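PDB 4I5J: Serine/threonine-protein phosphatase 2A regulatory subunit B'' subunit alpha from Homo sapiens, which serves as a calcium-binding regulatory subunit of protein phosphatase 2A that might steer the substrate choice, activity and location of the catalytic enzyme. Local coordinates for residues L91-L96 with D108-E113; P45-L50 with E101-I106; D32-L37 with T63-I68; I68-N73 with K186-S191. One frame throughout, in Å; residues are numbered along the deposited sequence.

Interaction 1. Residues L91-L96 with D108-E113; sequences LQTLAL and DYFSYE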
loop_
_atom_site.group_PDB
_atom_site.type_symbol
_atom_site.label_atom_id
_atom_site.label_comp_id
_atom_site.label_asym_id
_atom_site.label_seq_id
_atom_site.Cartn_x
_atom_site.Cartn_y
_atom_site.Cartn_z
ATOM N N LEU A 91 -1.969 3.342 -19.202
ATOM C CA LEU A 91 -2.254 3.132 -20.613
ATOM C C LEU A 91 -0.971 2.820 -21.347
ATOM O O LEU A 91 -0.954 1.923 -22.182
ATOM C CB LEU A 91 -2.986 4.327 -21.217
ATOM C CG LEU A 91 -4.407 4.529 -20.678
ATOM C CD1 LEU A 91 -5.127 5.632 -21.432
ATOM C CD2 LEU A 91 -5.180 3.223 -20.772
ATOM N N GLN A 92 0.116 3.522 -21.018
ATOM C CA GLN A 92 1.430 3.192 -21.603
ATOM C C GLN A 92 1.843 1.756 -21.287
ATOM O O GLN A 92 2.374 1.046 -22.133
ATOM C CB GLN A 92 2.519 4.146 -21.109
ATOM C CG GLN A 92 3.912 3.697 -21.498
ATOM C CD GLN A 92 4.972 4.318 -20.633
ATOM O OE1 GLN A 92 4.674 5.016 -19.653
ATOM N NE2 GLN A 92 6.220 4.063 -20.975
ATOM N N THR A 93 1.590 1.312 -20.061
ATOM C CA THR A 93 1.927 -0.058 -19.693
ATOM C C THR A 93 1.099 -1.073 -20.514
ATOM O O THR A 93 1.579 -2.149 -20.855
ATOM C CB THR A 93 1.697 -0.303 -18.179
ATOM O OG1 THR A 93 2.562 0.551 -17.418
ATOM C CG2 THR A 93 2.016 -1.741 -17.824
ATOM N N LEU A 94 -0.147 -0.738 -20.824
ATOM C CA LEU A 94 -0.940 -1.583 -21.717
ATOM C C LEU A 94 -0.297 -1.626 -23.092
ATOM O O LEU A 94 -0.205 -2.679 -23.713
ATOM C CB LEU A 94 -2.372 -1.061 -21.845
ATOM C CG LEU A 94 -3.281 -1.350 -20.658
ATOM C CD1 LEU A 94 -4.747 -1.116 -21.045
ATOM C CD2 LEU A 94 -3.057 -2.770 -20.197
ATOM N N ALA A 95 0.151 -0.471 -23.569
ATOM C CA ALA A 95 0.823 -0.411 -24.863
ATOM C C ALA A 95 2.086 -1.287 -24.878
ATOM O O ALA A 95 2.405 -1.920 -25.893
ATOM C CB ALA A 95 1.154 1.026 -25.214
ATOM N N LEU A 96 2.791 -1.335 -23.748
ATOM C CA LEU A 96 4.027 -2.116 -23.647
ATOM C C LEU A 96 3.713 -3.605 -23.487
ATOM O O LEU A 96 4.440 -4.461 -23.964
ATOM C CB LEU A 96 4.889 -1.635 -22.473
ATOM C CG LEU A 96 5.529 -0.242 -22.513
ATOM C CD1 LEU A 96 6.190 0.085 -21.168
ATOM C CD2 LEU A 96 6.559 -0.115 -23.641
ATOM N N ASP A 108 5.495 -2.971 -13.736
ATOM C CA ASP A 108 4.363 -2.219 -13.208
ATOM C C ASP A 108 3.100 -3.033 -13.438
ATOM O O ASP A 108 2.855 -3.474 -14.552
ATOM C CB ASP A 108 4.221 -0.859 -13.883
ATOM C CG ASP A 108 5.413 0.052 -13.632
ATOM O OD1 ASP A 108 5.987 0.016 -12.523
ATOM O OD2 ASP A 108 5.766 0.809 -14.556
ATOM N N TYR A 109 2.328 -3.238 -12.368
ATOM C CA TYR A 109 1.006 -3.880 -12.401
ATOM C C TYR A 109 1.021 -5.370 -12.669
ATOM O O TYR A 109 0.509 -6.127 -11.859
ATOM C CB TYR A 109 0.036 -3.216 -13.394
ATOM C CG TYR A 109 0.033 -1.709 -13.330
ATOM C CD1 TYR A 109 0.565 -0.971 -14.372
ATOM C CD2 TYR A 109 -0.484 -1.025 -12.226
ATOM C CE1 TYR A 109 0.589 0.391 -14.342
ATOM C CE2 TYR A 109 -0.447 0.378 -12.176
ATOM C CZ TYR A 109 0.104 1.066 -13.252
ATOM O OH TYR A 109 0.160 2.436 -13.304
ATOM N N PHE A 110 1.609 -5.783 -13.798
ATOM C CA PHE A 110 1.303 -7.086 -14.396
ATOM C C PHE A 110 2.179 -8.272 -14.070
ATOM O O PHE A 110 1.781 -9.413 -14.339
ATOM C CB PHE A 110 1.228 -6.955 -15.918
ATOM C CG PHE A 110 0.032 -6.199 -16.371
ATOM C CD1 PHE A 110 0.127 -4.858 -16.692
ATOM C CD2 PHE A 110 -1.204 -6.819 -16.429
ATOM C CE1 PHE A 110 -0.993 -4.150 -17.080
ATOM C CE2 PHE A 110 -2.331 -6.116 -16.834
ATOM C CZ PHE A 110 -2.230 -4.785 -17.147
ATOM N N SER A 111 3.366 -8.011 -13.536
ATOM C CA SER A 111 4.376 -9.050 -13.357
ATOM C C SER A 111 3.829 -10.246 -12.634
ATOM O O SER A 111 3.221 -10.082 -11.574
ATOM C CB SER A 111 5.531 -8.510 -12.539
ATOM O OG SER A 111 6.409 -9.553 -12.142
ATOM N N TYR A 112 4.043 -11.441 -13.194
ATOM C CA TYR A 112 3.591 -12.660 -12.535
ATOM C C TYR A 112 4.469 -12.991 -11.347
ATOM O O TYR A 112 3.966 -13.403 -10.295
ATOM C CB TYR A 112 3.533 -13.879 -13.483
ATOM C CG TYR A 112 2.839 -15.026 -12.792
ATOM C CD1 TYR A 112 1.457 -15.103 -12.775
ATOM C CD2 TYR A 112 3.566 -15.982 -12.083
ATOM C CE1 TYR A 112 0.805 -16.132 -12.111
ATOM C CE2 TYR A 112 2.938 -16.991 -11.419
ATOM C CZ TYR A 112 1.558 -17.072 -11.432
ATOM O OH TYR A 112 0.937 -18.106 -10.768
ATOM N N GLU A 113 5.777 -12.815 -11.522
ATOM C CA GLU A 113 6.754 -13.035 -10.456
ATOM C C GLU A 113 6.427 -12.202 -9.219
ATOM O O GLU A 113 6.566 -12.666 -8.082
ATOM C CB GLU A 113 8.161 -12.642 -10.927
ATOM C CG GLU A 113 8.878 -13.674 -11.790
ATOM C CD GLU A 113 10.130 -13.121 -12.478
ATOM O OE1 GLU A 113 10.398 -11.901 -12.373
ATOM O OE2 GLU A 113 10.848 -13.909 -13.131
HETATM O O HOH W 1 5.223 0.470 -17.136
#
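Thr93 meets the edges of two aromatic rings, one with each branch, and its two branches divide the work. With CG2 anti to the backbone N (chi1 -62° for OG1), the methyl points out from the helix to the edge of the Phe110 ring, in its plane, where CG2 lies 3.8 Å from Phe110 CD1. The hydroxyl branch meets the other ring: OG1 approaches the edge of Tyr109 near the ring plane, 3.7 Å from CE1. That oxygen is also tied to polar partners. A water 2.7 Å from Thr93 OG1 donates to it and, over an equal 2.7 Å, to Asp108 OD2, so a single molecule bridges the two segments, while Thr93 OG1 is bonded as well to the backbone O of Asn89. The Asn89 side chain in turn holds Tyr109 OH and Asp108 OD2, which fixes both polar ends beside the helix. The next residue, Leu94, brings its CD2 methyl to 3.7 Å from Phe110 CZ, extending the apolar patch begun by the threonine methyl. The contact thus lays the chain that leads into helix 112-125 against helix 90-97, with Val64 of helix 54-72 touching Phe110 and Phe16 of helix 12-20 touching Leu94.

Interaction 2. Residues P45-L50 with E101-I106; sequences PGLTFL and EDINQI
Two loops come together most closely where Gly46 CA lies 5.2 Å from Ile103 CA. Residues 48-50 and 103-105 each form a short 3-10 segment, and the second is introduced by an Asx turn: Asp102 OD1 accepts from Asn104 N at 3.1 Å, met from above the carboxylate plane. The lack of a side chain on Gly46 matters here, because a beta carbon there would collide with Ile103 CB. Packing beyond the backbone is chiefly apolar. Ile103 carries CG1 anti to its N (chi1 -165°) and thereby directs that branch at Leu47, whose side chain runs at about a right angle to it; Leu47 CD2 comes within 3.7 Å of Ile103 CG1. The CG2 methyl of Ile103 lies 4.1 Å from Gly46 O, so the residue reaches over both glycine and leucine. At the outer margin Pro45 CG touches the aliphatic part of the poorly ordered Glu101 chain, 4.0 Å from its CG. Tyr60 and Val40 close round Leu47, and Leu97 and Phe110 round Ile103. This is loop-to-loop packing in a helical protein of the EF-hand family, joining the connection between helices 34-43 and 54-72 to that between helices 90-97 and 112-125.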
loop_
_atom_site.group_PDB
_atom_site.type_symbol
_atom_site.label_atom_id
_atom_site.label_comp_id
_atom_site.label_asym_id
_atom_site.label_seq_id
_atom_site.Cartn_x
_atom_site.Cartn_y
_atom_site.Cartn_z
ATOM N N PRO A 45 0.977 -14.503 -23.928
ATOM C CA PRO A 45 1.671 -15.802 -23.932
ATOM C C PRO A 45 2.310 -16.123 -22.584
ATOM O O PRO A 45 2.487 -17.293 -22.240
ATOM C CB PRO A 45 2.747 -15.629 -25.019
ATOM C CG PRO A 45 2.948 -14.130 -25.136
ATOM C CD PRO A 45 1.581 -13.547 -24.879
ATOM N N GLY A 46 2.633 -15.095 -21.813
ATOM C CA GLY A 46 3.248 -15.311 -20.517
ATOM C C GLY A 46 2.258 -15.797 -19.471
ATOM O O GLY A 46 2.658 -16.252 -18.401
ATOM N N LEU A 47 0.964 -15.725 -19.784
ATOM C CA LEU A 47 -0.066 -15.914 -18.762
ATOM C C LEU A 47 -1.035 -17.016 -19.097
ATOM O O LEU A 47 -1.899 -17.353 -18.289
ATOM C CB LEU A 47 -0.852 -14.614 -18.547
ATOM C CG LEU A 47 -0.004 -13.421 -18.081
ATOM C CD1 LEU A 47 -0.817 -12.128 -18.031
ATOM C CD2 LEU A 47 0.585 -13.719 -16.706
ATOM N N THR A 48 -0.917 -17.581 -20.291
ATOM C CA THR A 48 -1.915 -18.549 -20.726
ATOM C C THR A 48 -1.920 -19.860 -19.922
ATOM O O THR A 48 -2.938 -20.537 -19.878
ATOM C CB THR A 48 -1.872 -18.803 -22.246
ATOM O OG1 THR A 48 -0.519 -19.020 -22.658
ATOM C CG2 THR A 48 -2.447 -17.591 -22.989
ATOM N N PHE A 49 -0.819 -20.197 -19.249
ATOM C CA PHE A 49 -0.856 -21.339 -18.335
ATOM C C PHE A 49 -1.918 -21.160 -17.248
ATOM O O PHE A 49 -2.407 -22.137 -16.690
ATOM C CB PHE A 49 0.507 -21.547 -17.663
ATOM C CG PHE A 49 0.871 -20.474 -16.653
ATOM C CD1 PHE A 49 0.758 -20.712 -15.287
ATOM C CD2 PHE A 49 1.342 -19.236 -17.072
ATOM C CE1 PHE A 49 1.091 -19.729 -14.361
ATOM C CE2 PHE A 49 1.681 -18.245 -16.151
ATOM C CZ PHE A 49 1.555 -18.492 -14.793
ATOM N N LEU A 50 -2.273 -19.909 -16.938
ATOM C CA LEU A 50 -3.225 -19.662 -15.865
ATOM C C LEU A 50 -4.612 -20.194 -16.160
ATOM O O LEU A 50 -5.397 -20.409 -15.236
ATOM C CB LEU A 50 -3.299 -18.178 -15.515
ATOM C CG LEU A 50 -2.097 -17.705 -14.718
ATOM C CD1 LEU A 50 -2.170 -16.174 -14.558
ATOM C CD2 LEU A 50 -2.092 -18.403 -13.364
ATOM N N GLU A 101 6.904 -10.139 -24.503
ATOM C CA GLU A 101 6.439 -11.517 -24.362
ATOM C C GLU A 101 6.721 -12.093 -22.979
ATOM O O GLU A 101 6.021 -12.999 -22.528
ATOM C CB GLU A 101 7.007 -12.423 -25.463
ATOM C CG GLU A 101 6.202 -12.396 -26.763
ATOM C CD GLU A 101 6.643 -13.459 -27.768
ATOM O OE1 GLU A 101 7.430 -14.358 -27.394
ATOM O OE2 GLU A 101 6.200 -13.391 -28.938
ATOM N N ASP A 102 7.741 -11.574 -22.306
ATOM C CA ASP A 102 7.995 -11.975 -20.931
ATOM C C ASP A 102 7.201 -11.091 -19.974
ATOM O O ASP A 102 7.645 -9.994 -19.611
ATOM C CB ASP A 102 9.480 -11.901 -20.595
ATOM C CG ASP A 102 9.791 -12.469 -19.208
ATOM O OD1 ASP A 102 8.861 -13.002 -18.553
ATOM O OD2 ASP A 102 10.966 -12.396 -18.775
ATOM N N ILE A 103 6.033 -11.578 -19.564
ATOM C CA ILE A 103 5.195 -10.876 -18.598
ATOM C C ILE A 103 5.978 -10.315 -17.394
ATOM O O ILE A 103 5.623 -9.261 -16.860
ATOM C CB ILE A 103 4.050 -11.773 -18.117
ATOM C CG1 ILE A 103 2.981 -10.931 -17.420
ATOM C CG2 ILE A 103 4.573 -12.875 -17.200
ATOM C CD1 ILE A 103 2.471 -9.790 -18.255
ATOM N N ASN A 104 7.068 -10.982 -17.013
ATOM C CA ASN A 104 7.858 -10.571 -15.854
ATOM C C ASN A 104 8.772 -9.379 -16.097
ATOM O O ASN A 104 9.395 -8.864 -15.169
ATOM C CB ASN A 104 8.606 -11.762 -15.255
ATOM C CG ASN A 104 7.654 -12.833 -14.762
ATOM O OD1 ASN A 104 6.580 -12.520 -14.250
ATOM N ND2 ASN A 104 8.028 -14.095 -14.923
ATOM N N GLN A 105 8.810 -8.920 -17.343
ATOM C CA GLN A 105 9.459 -7.661 -17.677
ATOM C C GLN A 105 8.509 -6.485 -17.507
ATOM O O GLN A 105 8.938 -5.337 -17.447
ATOM C CB GLN A 105 9.971 -7.700 -19.113
ATOM C CG GLN A 105 11.458 -7.424 -19.214
ATOM C CD GLN A 105 12.264 -8.295 -18.276
ATOM O OE1 GLN A 105 11.937 -9.462 -18.067
ATOM N NE2 GLN A 105 13.317 -7.730 -17.694
ATOM N N ILE A 106 7.210 -6.760 -17.463
ATOM C CA ILE A 106 6.252 -5.700 -17.163
ATOM C C ILE A 106 6.116 -5.606 -15.648
ATOM O O ILE A 106 5.230 -6.221 -15.039
ATOM C CB ILE A 106 4.866 -5.936 -17.792
ATOM C CG1 ILE A 106 4.992 -6.257 -19.286
ATOM C CG2 ILE A 106 4.039 -4.698 -17.639
ATOM C CD1 ILE A 106 5.493 -5.090 -20.103
#

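Interaction 3. Residues D32-L37 with T63-I68; sequences DFIPLL and TVIQRI
Phe33 and Leu37, from residues 32-37 leading along helix 34-43, project onto the side of helix 54-72, a helix-helix interface within the region assigned to the EF-hand family. The bumps on the longer helix are the adjacent Val64 and Ile65, with Ile68 about one turn further on. Ile65, with CG1 anti to its carbonyl carbon and the chain extended beyond (chi2 178°), pushes CD1 into the notch between Phe33 and Ile34: the methyl rests 4.0 Å from Phe33 CB and 3.8 Å from Ile34 CG1. Leu37 fills the next hollow, between Val64 and Ile68. Leu37 CD1 lies 3.9 Å from Val64 CG1, while Leu37 CD2 meets Ile68 CD1 tip to tip at 4.2 Å. Phe33 supplies the broad flat surface against which Ile68 leans, and Phe16 and Phe69 also pack on this residue. Putting an alanine at Phe33 would probably open a gap beneath Ile68 and leave its methyls without the ring that now supports them. The fit is wholly apolar across the two segments and largely buried. It includes a CH-pi contact, in which Ile68 CG2 stands over the Phe33 ring face, 4.3 Å from the centroid and 27° off the ring normal.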
loop_
_atom_site.group_PDB
_atom_site.type_symbol
_atom_site.label_atom_id
_atom_site.label_comp_id
_atom_site.label_asym_id
_atom_site.label_seq_id
_atom_site.Cartn_x
_atom_site.Cartn_y
_atom_site.Cartn_z
ATOM N N ASP A 32 -14.829 -3.428 -12.828
ATOM C CA ASP A 32 -14.813 -3.008 -14.227
ATOM C C ASP A 32 -13.538 -3.438 -14.950
ATOM O O ASP A 32 -13.522 -3.522 -16.176
ATOM C CB ASP A 32 -14.949 -1.482 -14.327
ATOM C CG ASP A 32 -16.302 -0.980 -13.857
ATOM O OD1 ASP A 32 -17.282 -1.736 -14.007
ATOM O OD2 ASP A 32 -16.382 0.170 -13.347
ATOM N N PHE A 33 -12.471 -3.694 -14.190
ATOM C CA PHE A 33 -11.204 -4.111 -14.774
ATOM C C PHE A 33 -11.150 -5.612 -15.026
ATOM O O PHE A 33 -10.253 -6.099 -15.722
ATOM C CB PHE A 33 -10.043 -3.707 -13.878
ATOM C CG PHE A 33 -9.685 -2.259 -13.981
ATOM C CD1 PHE A 33 -10.416 -1.301 -13.295
ATOM C CD2 PHE A 33 -8.645 -1.847 -14.796
ATOM C CE1 PHE A 33 -10.096 0.063 -13.407
ATOM C CE2 PHE A 33 -8.322 -0.506 -14.916
ATOM C CZ PHE A 33 -9.045 0.450 -14.221
ATOM N N ILE A 34 -12.091 -6.351 -14.450
ATOM C CA ILE A 34 -12.025 -7.819 -14.554
ATOM C C ILE A 34 -12.038 -8.346 -16.001
ATOM O O ILE A 34 -11.173 -9.142 -16.373
ATOM C CB ILE A 34 -13.097 -8.534 -13.683
ATOM C CG1 ILE A 34 -12.690 -8.471 -12.212
ATOM C CG2 ILE A 34 -13.272 -9.989 -14.122
ATOM C CD1 ILE A 34 -13.835 -8.687 -11.256
ATOM N N PRO A 35 -12.991 -7.890 -16.833
ATOM C CA PRO A 35 -12.943 -8.443 -18.190
ATOM C C PRO A 35 -11.671 -8.048 -18.949
ATOM O O PRO A 35 -11.202 -8.824 -19.782
ATOM C CB PRO A 35 -14.198 -7.872 -18.861
ATOM C CG PRO A 35 -14.699 -6.823 -17.976
ATOM C CD PRO A 35 -14.209 -7.099 -16.602
ATOM N N LEU A 36 -11.109 -6.879 -18.646
ATOM C CA LEU A 36 -9.831 -6.477 -19.232
ATOM C C LEU A 36 -8.708 -7.450 -18.822
ATOM O O LEU A 36 -7.900 -7.885 -19.646
ATOM C CB LEU A 36 -9.468 -5.045 -18.804
ATOM C CG LEU A 36 -8.072 -4.596 -19.232
ATOM C CD1 LEU A 36 -8.011 -4.544 -20.736
ATOM C CD2 LEU A 36 -7.694 -3.258 -18.653
ATOM N N LEU A 37 -8.673 -7.792 -17.539
ATOM C CA LEU A 37 -7.666 -8.711 -17.026
ATOM C C LEU A 37 -7.875 -10.109 -17.570
ATOM O O LEU A 37 -6.923 -10.819 -17.848
ATOM C CB LEU A 37 -7.682 -8.739 -15.496
ATOM C CG LEU A 37 -6.513 -7.998 -14.844
ATOM C CD1 LEU A 37 -5.183 -8.625 -15.256
ATOM C CD2 LEU A 37 -6.524 -6.522 -15.188
ATOM N N THR A 63 -4.798 -9.503 -7.727
ATOM C CA THR A 63 -3.571 -8.823 -7.348
ATOM C C THR A 63 -3.231 -7.698 -8.322
ATOM O O THR A 63 -2.864 -6.599 -7.891
ATOM C CB THR A 63 -2.412 -9.805 -7.245
ATOM O OG1 THR A 63 -2.730 -10.793 -6.253
ATOM C CG2 THR A 63 -1.138 -9.092 -6.850
ATOM N N VAL A 64 -3.376 -7.951 -9.625
ATOM C CA VAL A 64 -3.103 -6.908 -10.609
ATOM C C VAL A 64 -4.086 -5.759 -10.428
ATOM O O VAL A 64 -3.712 -4.577 -10.515
ATOM C CB VAL A 64 -3.186 -7.423 -12.061
ATOM C CG1 VAL A 64 -3.039 -6.247 -13.062
ATOM C CG2 VAL A 64 -2.122 -8.488 -12.305
ATOM N N ILE A 65 -5.346 -6.094 -10.182
ATOM C CA ILE A 65 -6.324 -5.034 -9.956
ATOM C C ILE A 65 -5.966 -4.203 -8.705
ATOM O O ILE A 65 -6.044 -2.986 -8.749
ATOM C CB ILE A 65 -7.757 -5.572 -9.929
ATOM C CG1 ILE A 65 -8.083 -6.150 -11.301
ATOM C CG2 ILE A 65 -8.765 -4.462 -9.573
ATOM C CD1 ILE A 65 -9.439 -6.763 -11.409
ATOM N N GLN A 66 -5.521 -4.843 -7.615
ATOM C CA GLN A 66 -5.155 -4.079 -6.424
ATOM C C GLN A 66 -4.023 -3.148 -6.784
ATOM O O GLN A 66 -4.033 -1.984 -6.396
ATOM C CB GLN A 66 -4.732 -4.987 -5.244
ATOM C CG GLN A 66 -5.843 -5.851 -4.698
ATOM C CD GLN A 66 -7.189 -5.166 -4.801
ATOM O OE1 GLN A 66 -7.424 -4.128 -4.180
ATOM N NE2 GLN A 66 -8.070 -5.729 -5.611
ATOM N N ARG A 67 -3.064 -3.654 -7.561
ATOM C CA ARG A 67 -1.896 -2.854 -7.949
ATOM C C ARG A 67 -2.276 -1.673 -8.835
ATOM O O ARG A 67 -1.691 -0.596 -8.728
ATOM C CB ARG A 67 -0.829 -3.712 -8.638
ATOM C CG ARG A 67 -0.202 -4.754 -7.693
ATOM C CD ARG A 67 1.008 -5.400 -8.336
ATOM N NE ARG A 67 2.096 -4.436 -8.526
ATOM C CZ ARG A 67 3.208 -4.691 -9.216
ATOM N NH1 ARG A 67 3.360 -5.869 -9.799
ATOM N NH2 ARG A 67 4.154 -3.764 -9.339
ATOM N N ILE A 68 -3.250 -1.874 -9.707
ATOM C CA ILE A 68 -3.744 -0.790 -10.552
ATOM C C ILE A 68 -4.322 0.291 -9.628
ATOM O O ILE A 68 -3.904 1.452 -9.676
ATOM C CB ILE A 68 -4.830 -1.304 -11.543
ATOM C CG1 ILE A 68 -4.202 -2.068 -12.720
ATOM C CG2 ILE A 68 -5.644 -0.137 -12.103
ATOM C CD1 ILE A 68 -5.225 -2.949 -13.514
#

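Interaction 4. Residues I68-N73 with K186-S191; sequences IFYTVN and KRNPTS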
loop_
_atom_site.group_PDB
_atom_site.type_symbol
_atom_site.label_atom_id
_atom_site.label_comp_id
_atom_site.label_asym_id
_atom_site.label_seq_id
_atom_site.Cartn_x
_atom_site.Cartn_y
_atom_site.Cartn_z
ATOM N N ILE A 68 -3.250 -1.874 -9.707
ATOM C CA ILE A 68 -3.744 -0.790 -10.552
ATOM C C ILE A 68 -4.322 0.291 -9.628
ATOM O O ILE A 68 -3.904 1.452 -9.676
ATOM C CB ILE A 68 -4.830 -1.304 -11.543
ATOM C CG1 ILE A 68 -4.202 -2.068 -12.720
ATOM C CG2 ILE A 68 -5.644 -0.137 -12.103
ATOM C CD1 ILE A 68 -5.225 -2.949 -13.514
ATOM N N PHE A 69 -5.239 -0.090 -8.742
ATOM C CA PHE A 69 -5.845 0.901 -7.856
ATOM C C PHE A 69 -4.859 1.529 -6.912
ATOM O O PHE A 69 -4.945 2.733 -6.617
ATOM C CB PHE A 69 -7.059 0.334 -7.120
ATOM C CG PHE A 69 -8.282 0.328 -7.969
ATOM C CD1 PHE A 69 -8.376 -0.540 -9.054
ATOM C CD2 PHE A 69 -9.283 1.255 -7.770
ATOM C CE1 PHE A 69 -9.492 -0.520 -9.878
ATOM C CE2 PHE A 69 -10.395 1.275 -8.594
ATOM C CZ PHE A 69 -10.489 0.378 -9.647
ATOM N N TYR A 70 -3.923 0.718 -6.437
ATOM C CA TYR A 70 -2.906 1.205 -5.521
ATOM C C TYR A 70 -2.169 2.402 -6.122
ATOM O O TYR A 70 -1.963 3.416 -5.464
ATOM C CB TYR A 70 -1.911 0.089 -5.216
ATOM C CG TYR A 70 -0.895 0.424 -4.159
ATOM C CD1 TYR A 70 -1.097 0.043 -2.841
ATOM C CD2 TYR A 70 0.259 1.122 -4.470
ATOM C CE1 TYR A 70 -0.167 0.338 -1.863
ATOM C CE2 TYR A 70 1.208 1.427 -3.488
ATOM C CZ TYR A 70 0.989 1.032 -2.200
ATOM O OH TYR A 70 1.914 1.325 -1.221
ATOM N N THR A 71 -1.778 2.276 -7.382
ATOM C CA THR A 71 -0.982 3.294 -8.046
ATOM C C THR A 71 -1.838 4.369 -8.716
ATOM O O THR A 71 -1.501 5.549 -8.700
ATOM C CB THR A 71 -0.086 2.628 -9.090
ATOM O OG1 THR A 71 0.820 1.749 -8.424
ATOM C CG2 THR A 71 0.697 3.642 -9.891
ATOM N N VAL A 72 -2.953 3.972 -9.310
ATOM C CA VAL A 72 -3.731 4.912 -10.120
ATOM C C VAL A 72 -4.780 5.698 -9.309
ATOM O O VAL A 72 -4.915 6.916 -9.452
ATOM C CB VAL A 72 -4.409 4.176 -11.298
ATOM C CG1 VAL A 72 -5.273 5.116 -12.087
ATOM C CG2 VAL A 72 -3.336 3.537 -12.193
ATOM N N ASN A 73 -5.511 5.006 -8.449
ATOM C CA ASN A 73 -6.616 5.629 -7.728
ATOM C C ASN A 73 -6.199 6.473 -6.510
ATOM O O ASN A 73 -6.520 6.139 -5.374
ATOM C CB ASN A 73 -7.604 4.552 -7.307
ATOM C CG ASN A 73 -8.827 5.120 -6.659
ATOM O OD1 ASN A 73 -9.319 4.580 -5.667
ATOM N ND2 ASN A 73 -9.327 6.230 -7.206
ATOM N N LYS A 186 8.310 2.516 1.176
ATOM C CA LYS A 186 7.748 3.733 1.757
ATOM C C LYS A 186 8.143 4.984 0.971
ATOM O O LYS A 186 8.167 6.081 1.530
ATOM C CB LYS A 186 8.121 3.886 3.244
ATOM C CG LYS A 186 7.498 2.865 4.180
ATOM C CD LYS A 186 7.885 3.101 5.623
ATOM C CE LYS A 186 7.465 1.940 6.526
ATOM N NZ LYS A 186 8.141 0.617 6.209
ATOM N N ARG A 187 8.426 4.841 -0.324
ATOM C CA ARG A 187 8.851 6.009 -1.105
ATOM C C ARG A 187 7.840 6.424 -2.141
ATOM O O ARG A 187 7.957 7.483 -2.740
ATOM C CB ARG A 187 10.212 5.777 -1.754
ATOM C CG ARG A 187 11.247 5.399 -0.731
ATOM C CD ARG A 187 12.646 5.671 -1.197
ATOM N NE ARG A 187 13.587 5.005 -0.307
ATOM C CZ ARG A 187 14.820 5.435 -0.069
ATOM N NH1 ARG A 187 15.259 6.537 -0.655
ATOM N NH2 ARG A 187 15.608 4.762 0.760
ATOM N N ASN A 188 6.830 5.594 -2.353
ATOM C CA ASN A 188 5.800 5.959 -3.296
ATOM C C ASN A 188 4.686 6.711 -2.574
ATOM O O ASN A 188 4.517 6.566 -1.365
ATOM C CB ASN A 188 5.312 4.723 -4.075
ATOM C CG ASN A 188 4.255 3.956 -3.353
ATOM O OD1 ASN A 188 3.103 4.387 -3.297
ATOM N ND2 ASN A 188 4.624 2.788 -2.808
ATOM N N PRO A 189 3.926 7.531 -3.300
ATOM C CA PRO A 189 2.959 8.378 -2.589
ATOM C C PRO A 189 1.767 7.626 -1.967
ATOM O O PRO A 189 1.172 8.136 -1.016
ATOM C CB PRO A 189 2.479 9.337 -3.679
ATOM C CG PRO A 189 2.693 8.582 -4.957
ATOM C CD PRO A 189 3.953 7.807 -4.749
ATOM N N THR A 190 1.409 6.449 -2.480
ATOM C CA THR A 190 0.309 5.718 -1.868
ATOM C C THR A 190 0.732 5.200 -0.507
ATOM O O THR A 190 -0.004 5.303 0.481
ATOM C CB THR A 190 -0.171 4.536 -2.726
ATOM O OG1 THR A 190 -0.616 5.019 -3.994
ATOM C CG2 THR A 190 -1.334 3.829 -2.042
ATOM N N SER A 191 1.921 4.625 -0.460
ATOM C CA SER A 191 2.447 4.107 0.791
ATOM C C SER A 191 2.542 5.195 1.865
ATOM O O SER A 191 2.131 4.989 3.029
ATOM C CB SER A 191 3.826 3.525 0.552
ATOM O OG SER A 191 4.387 3.092 1.781
#
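Hydrogen bonds, a CH-pi contact and a helix cap meet around Tyr70. Among the hydrogen bonds, Thr190 OG1 donates to the backbone oxygen of Tyr70 at 2.6 Å, tilted 24° out of the carbonyl plane. A weak second bond runs from Asn188 ND2 to Tyr70 OH over 3.5 Å, reaching the ring at its edge; the stronger partner of this hydroxyl is Ser182 OG. The CH-pi component belongs to Thr190 as well. Thr190 CG2, anti to its own backbone N, is set over the centre of the Tyr70 ring, 3.6 Å from the centroid and only 9° off the normal. Tyr70 in turn has its CG anti to N (chi1 -174°), which lays the ring beneath that methyl. Capping is the task of Asn188, the N-cap of helix 189-199: Asn188 OD1 takes Ser191 N at 3.1 Å and, more weakly, Thr190 N. A leucine in place of Tyr70 would probably deprive the Thr190 methyl of its flat aromatic seat and leave Ser182 OG without its phenolic mate. Because one threonine spends its hydroxyl on a backbone carbonyl and its methyl on the ring, polar and apolar forces fix the start of helix 189-199 against helix 54-72 together.

How the interactions relate
Helix 54-72 is the common element of this set: interactions 3 and 4 both use it and share Ile68, while Tyr109 and Phe110 of interaction 1 pack on it. Interactions 1 and 2 are neighbours, centres about 10 Å apart, joined where Asn104 OD1 accepts from Glu113 N. Interaction 3 lies about 11 Å from interaction 1, centre to centre, and interactions 2 and 4 are the most distant pair, with centres about 23 Å apart. Along the chain interaction 3 closes before interactions 1 and 4 open, interaction 1 is nested within the loop closed by interaction 4, and interaction 2 crosses the other three. Three contacts thus lie within the N-terminal half of this EF-hand-containing fragment, and interaction 4 links it to the helix preceding the calcium-binding loop.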